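Long-range contact in PA1221 (Pseudomonas aeruginosa, PDB 4DG8), which belongs to the AMP-binding enzyme family, carries a phosphopantetheine attachment site, and is modelled with adenosine monophosphate bound: residues A[241-254]-A[267-279]. Numbering follows the deposited sequence.
Sequences DPGVLRQLIGERGA and LVDLDPDCLGGLR
Asp-241 sets its backbone C against Leu-267 CD2 and caps helix 242-250 as its N-cap residue, with OD1 accepting from Val-244 N at 2.8 Å. Pro-242, the first residue of the helix, lays its ring against Leu-267 and Leu-270 at the end of helix 261-270: its CD lies 3.7 Å from Leu-267 CD2, while the ring and the Leu-270 side chain meet at about a right angle. Its CB also faces Cys-274 CB, at the closest backbone approach in the register. One turn on, Leu-245 drops inward, CG anti to the backbone N (chi1 -178°), which sends CD2 among Cys-274 O, Cys-274 SG and Leu-275 CD2, the last at 3.8 Å; Leu-208 of strand 206-209 also touches this leucine.

The salt bridge is made by Arg-246. Its chain, extended from CG to NE, passes Cys-274 CB and presents the guanidinium side-on to Asp-271, the two planes only 8° apart. Two principal bonds, NE to Asp-271 OD2 at 2.7 Å and NH2 to Asp-271 OD1 at 2.9 Å, use syn lone pairs; a third, from NH2 to OD2, is strongly bent (137°). A water accepts from NH2 and donates weakly to Asp-273 OD2, whereas Asp-273 OD1 forms a salt bridge with Arg-299.

Ile-249 closes the helical face: CD1 abuts Leu-278 CG at 3.7 Å, and CG2 lies 4.0 Å from Gly-277 CA in the type II turn 275-278. Beyond the helix, a water bridges Ala-254 O to Gly-277 O, the latter link weak.

Helix 242-250 thus packs on the end of helix 261-270 and on the 3-10 segment and turn that complete the beta-alpha-beta crossover between parallel strands 256-260 and 280-284. Apolar contacts run along the interface, while the coplanar, two-pronged salt bridge fixes the guanidinium's rotation at its exposed margin.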
# COMPACT_ATOMS: atom_id res chain seq x y z
N ASP A 241 13.22 12.78 1.80
CA ASP A 241 14.26 12.86 2.81
C ASP A 241 13.93 14.10 3.66
O ASP A 241 12.88 14.70 3.47
CB ASP A 241 15.66 12.93 2.18
CG ASP A 241 15.87 14.18 1.34
OD1 ASP A 241 15.12 15.17 1.50
OD2 ASP A 241 16.81 14.15 0.51
N PRO A 242 14.80 14.47 4.62
CA PRO A 242 14.42 15.59 5.50
C PRO A 242 14.24 16.90 4.75
O PRO A 242 13.32 17.65 5.06
CB PRO A 242 15.61 15.71 6.44
CG PRO A 242 16.19 14.31 6.50
CD PRO A 242 16.00 13.76 5.10
N GLY A 243 15.12 17.18 3.79
CA GLY A 243 15.05 18.41 3.04
C GLY A 243 13.79 18.48 2.20
O GLY A 243 13.04 19.47 2.25
N VAL A 244 13.54 17.43 1.42
CA VAL A 244 12.34 17.37 0.58
C VAL A 244 11.05 17.45 1.41
O VAL A 244 10.12 18.16 1.04
CB VAL A 244 12.33 16.11 -0.34
CG1 VAL A 244 10.99 15.96 -1.05
CG2 VAL A 244 13.48 16.15 -1.36
N LEU A 245 11.00 16.74 2.54
CA LEU A 245 9.83 16.83 3.42
C LEU A 245 9.64 18.25 3.94
O LEU A 245 8.53 18.80 3.92
CB LEU A 245 9.94 15.85 4.61
CG LEU A 245 8.71 15.87 5.53
CD1 LEU A 245 7.42 15.66 4.71
CD2 LEU A 245 8.83 14.84 6.69
N ARG A 246 10.74 18.84 4.42
CA ARG A 246 10.73 20.22 4.90
C ARG A 246 10.19 21.18 3.84
O ARG A 246 9.45 22.11 4.16
CB ARG A 246 12.14 20.65 5.32
CG ARG A 246 12.52 20.32 6.76
CD ARG A 246 13.96 20.82 7.03
NE ARG A 246 14.48 20.41 8.33
CZ ARG A 246 14.36 21.11 9.45
NH1 ARG A 246 13.73 22.27 9.44
NH2 ARG A 246 14.87 20.65 10.59
N GLN A 247 10.55 20.94 2.58
CA GLN A 247 10.08 21.80 1.49
C GLN A 247 8.60 21.60 1.25
O GLN A 247 7.85 22.56 1.06
CB GLN A 247 10.79 21.43 0.20
CG GLN A 247 11.76 22.46 -0.28
CD GLN A 247 12.34 22.09 -1.62
OE1 GLN A 247 13.00 21.06 -1.76
NE2 GLN A 247 12.06 22.90 -2.64
N LEU A 248 8.19 20.35 1.25
CA LEU A 248 6.81 20.00 0.97
C LEU A 248 5.86 20.54 2.04
O LEU A 248 4.75 20.95 1.73
CB LEU A 248 6.66 18.49 0.79
CG LEU A 248 7.30 17.96 -0.51
CD1 LEU A 248 7.39 16.43 -0.55
CD2 LEU A 248 6.56 18.53 -1.73
N ILE A 249 6.31 20.55 3.29
CA ILE A 249 5.53 21.17 4.36
C ILE A 249 5.58 22.70 4.27
O ILE A 249 4.56 23.37 4.24
CB ILE A 249 6.02 20.72 5.75
CG1 ILE A 249 5.79 19.22 5.94
CG2 ILE A 249 5.37 21.56 6.85
CD1 ILE A 249 6.51 18.61 7.13
N GLY A 250 6.79 23.24 4.20
CA GLY A 250 6.98 24.68 4.26
C GLY A 250 6.55 25.43 3.01
O GLY A 250 5.93 26.49 3.10
N GLU A 251 6.89 24.90 1.84
CA GLU A 251 6.52 25.57 0.59
C GLU A 251 5.11 25.23 0.12
O GLU A 251 4.44 26.06 -0.49
CB GLU A 251 7.53 25.26 -0.52
CG GLU A 251 8.91 25.79 -0.20
CD GLU A 251 9.95 25.36 -1.21
OE1 GLU A 251 9.57 24.97 -2.34
OE2 GLU A 251 11.15 25.40 -0.86
N ARG A 252 4.71 23.99 0.32
CA ARG A 252 3.39 23.56 -0.14
C ARG A 252 2.27 23.36 0.87
O ARG A 252 1.14 23.07 0.48
CB ARG A 252 3.54 22.39 -1.10
CG ARG A 252 4.47 22.79 -2.20
CD ARG A 252 4.68 21.68 -3.13
NE ARG A 252 5.71 21.98 -4.10
CZ ARG A 252 6.06 21.14 -5.06
NH1 ARG A 252 5.44 19.97 -5.15
NH2 ARG A 252 7.02 21.44 -5.91
N GLY A 253 2.57 23.52 2.15
CA GLY A 253 1.55 23.37 3.17
C GLY A 253 1.00 21.98 3.49
O GLY A 253 -0.10 21.86 4.03
N ALA A 254 1.75 20.92 3.19
CA ALA A 254 1.32 19.60 3.65
C ALA A 254 1.24 19.60 5.18
O ALA A 254 2.18 20.03 5.85
CB ALA A 254 2.26 18.51 3.16
N LEU A 267 14.16 9.41 9.09
CA LEU A 267 13.93 10.85 9.16
C LEU A 267 14.14 11.30 10.59
O LEU A 267 14.74 12.34 10.85
CB LEU A 267 12.53 11.21 8.67
CG LEU A 267 12.22 10.93 7.20
CD1 LEU A 267 10.76 11.28 6.90
CD2 LEU A 267 13.15 11.68 6.28
N VAL A 268 13.68 10.48 11.54
CA VAL A 268 13.80 10.84 12.94
C VAL A 268 15.24 10.81 13.44
O VAL A 268 15.62 11.69 14.21
CB VAL A 268 12.88 9.98 13.83
CG1 VAL A 268 13.24 10.14 15.30
CG2 VAL A 268 11.44 10.39 13.59
N ASP A 269 16.02 9.82 13.00
CA ASP A 269 17.47 9.69 13.28
C ASP A 269 18.24 10.90 12.76
O ASP A 269 19.10 11.46 13.45
CB ASP A 269 18.08 8.49 12.53
CG ASP A 269 17.80 7.14 13.20
OD1 ASP A 269 17.45 7.10 14.39
OD2 ASP A 269 17.96 6.10 12.50
N LEU A 270 17.98 11.24 11.50
CA LEU A 270 18.70 12.29 10.80
C LEU A 270 18.34 13.71 11.25
O LEU A 270 19.20 14.52 11.52
CB LEU A 270 18.39 12.20 9.31
CG LEU A 270 19.01 11.06 8.50
CD1 LEU A 270 18.54 11.12 7.05
CD2 LEU A 270 20.51 11.14 8.58
N ASP A 271 17.05 14.03 11.18
CA ASP A 271 16.59 15.39 11.43
C ASP A 271 15.14 15.38 11.96
O ASP A 271 14.20 15.63 11.20
CB ASP A 271 16.70 16.21 10.15
CG ASP A 271 16.09 17.60 10.29
OD1 ASP A 271 15.97 18.11 11.42
OD2 ASP A 271 15.73 18.17 9.25
N PRO A 272 14.96 15.07 13.25
CA PRO A 272 13.61 14.93 13.78
C PRO A 272 12.80 16.21 13.62
O PRO A 272 11.58 16.13 13.61
CB PRO A 272 13.85 14.62 15.27
CG PRO A 272 15.19 15.19 15.55
CD PRO A 272 15.99 14.95 14.29
N ASP A 273 13.44 17.38 13.51
CA ASP A 273 12.70 18.60 13.25
C ASP A 273 12.07 18.65 11.86
O ASP A 273 11.26 19.54 11.59
CB ASP A 273 13.55 19.87 13.48
CG ASP A 273 13.76 20.19 14.96
OD1 ASP A 273 13.10 19.58 15.82
OD2 ASP A 273 14.59 21.08 15.25
N CYS A 274 12.42 17.72 10.95
CA CYS A 274 11.81 17.79 9.61
C CYS A 274 10.30 17.50 9.63
O CYS A 274 9.58 17.75 8.66
CB CYS A 274 12.52 16.91 8.59
SG CYS A 274 12.17 15.15 8.70
N LEU A 275 9.82 16.97 10.74
CA LEU A 275 8.39 16.68 10.87
C LEU A 275 7.59 17.94 11.24
O LEU A 275 6.36 17.95 11.10
CB LEU A 275 8.16 15.60 11.91
CG LEU A 275 8.95 14.31 11.65
CD1 LEU A 275 8.73 13.33 12.80
CD2 LEU A 275 8.62 13.70 10.27
N GLY A 276 8.29 18.98 11.69
CA GLY A 276 7.63 20.19 12.17
C GLY A 276 6.62 20.73 11.17
O GLY A 276 6.91 20.85 9.98
N GLY A 277 5.41 21.05 11.64
CA GLY A 277 4.38 21.52 10.73
C GLY A 277 3.37 20.44 10.32
O GLY A 277 2.30 20.76 9.79
N LEU A 278 3.71 19.17 10.54
CA LEU A 278 2.71 18.09 10.38
C LEU A 278 1.70 18.10 11.52
O LEU A 278 2.06 18.20 12.70
CB LEU A 278 3.38 16.71 10.30
CG LEU A 278 4.18 16.42 9.03
CD1 LEU A 278 4.77 15.00 9.10
CD2 LEU A 278 3.30 16.59 7.80
N ARG A 279 0.41 18.08 11.17
CA ARG A 279 -0.66 18.00 12.16
C ARG A 279 -0.96 16.54 12.55
O ARG A 279 -1.16 16.22 13.72
CB ARG A 279 -1.92 18.74 11.68
CG ARG A 279 -1.82 20.28 11.79
CD ARG A 279 -3.16 20.99 11.52
NE ARG A 279 -3.17 22.26 12.23
CZ ARG A 279 -4.02 22.59 13.20
NH1 ARG A 279 -5.00 21.77 13.54
NH2 ARG A 279 -3.90 23.76 13.79
O HOH W 1 15.99 22.49 12.48
O HOH W 2 1.65 22.67 7.11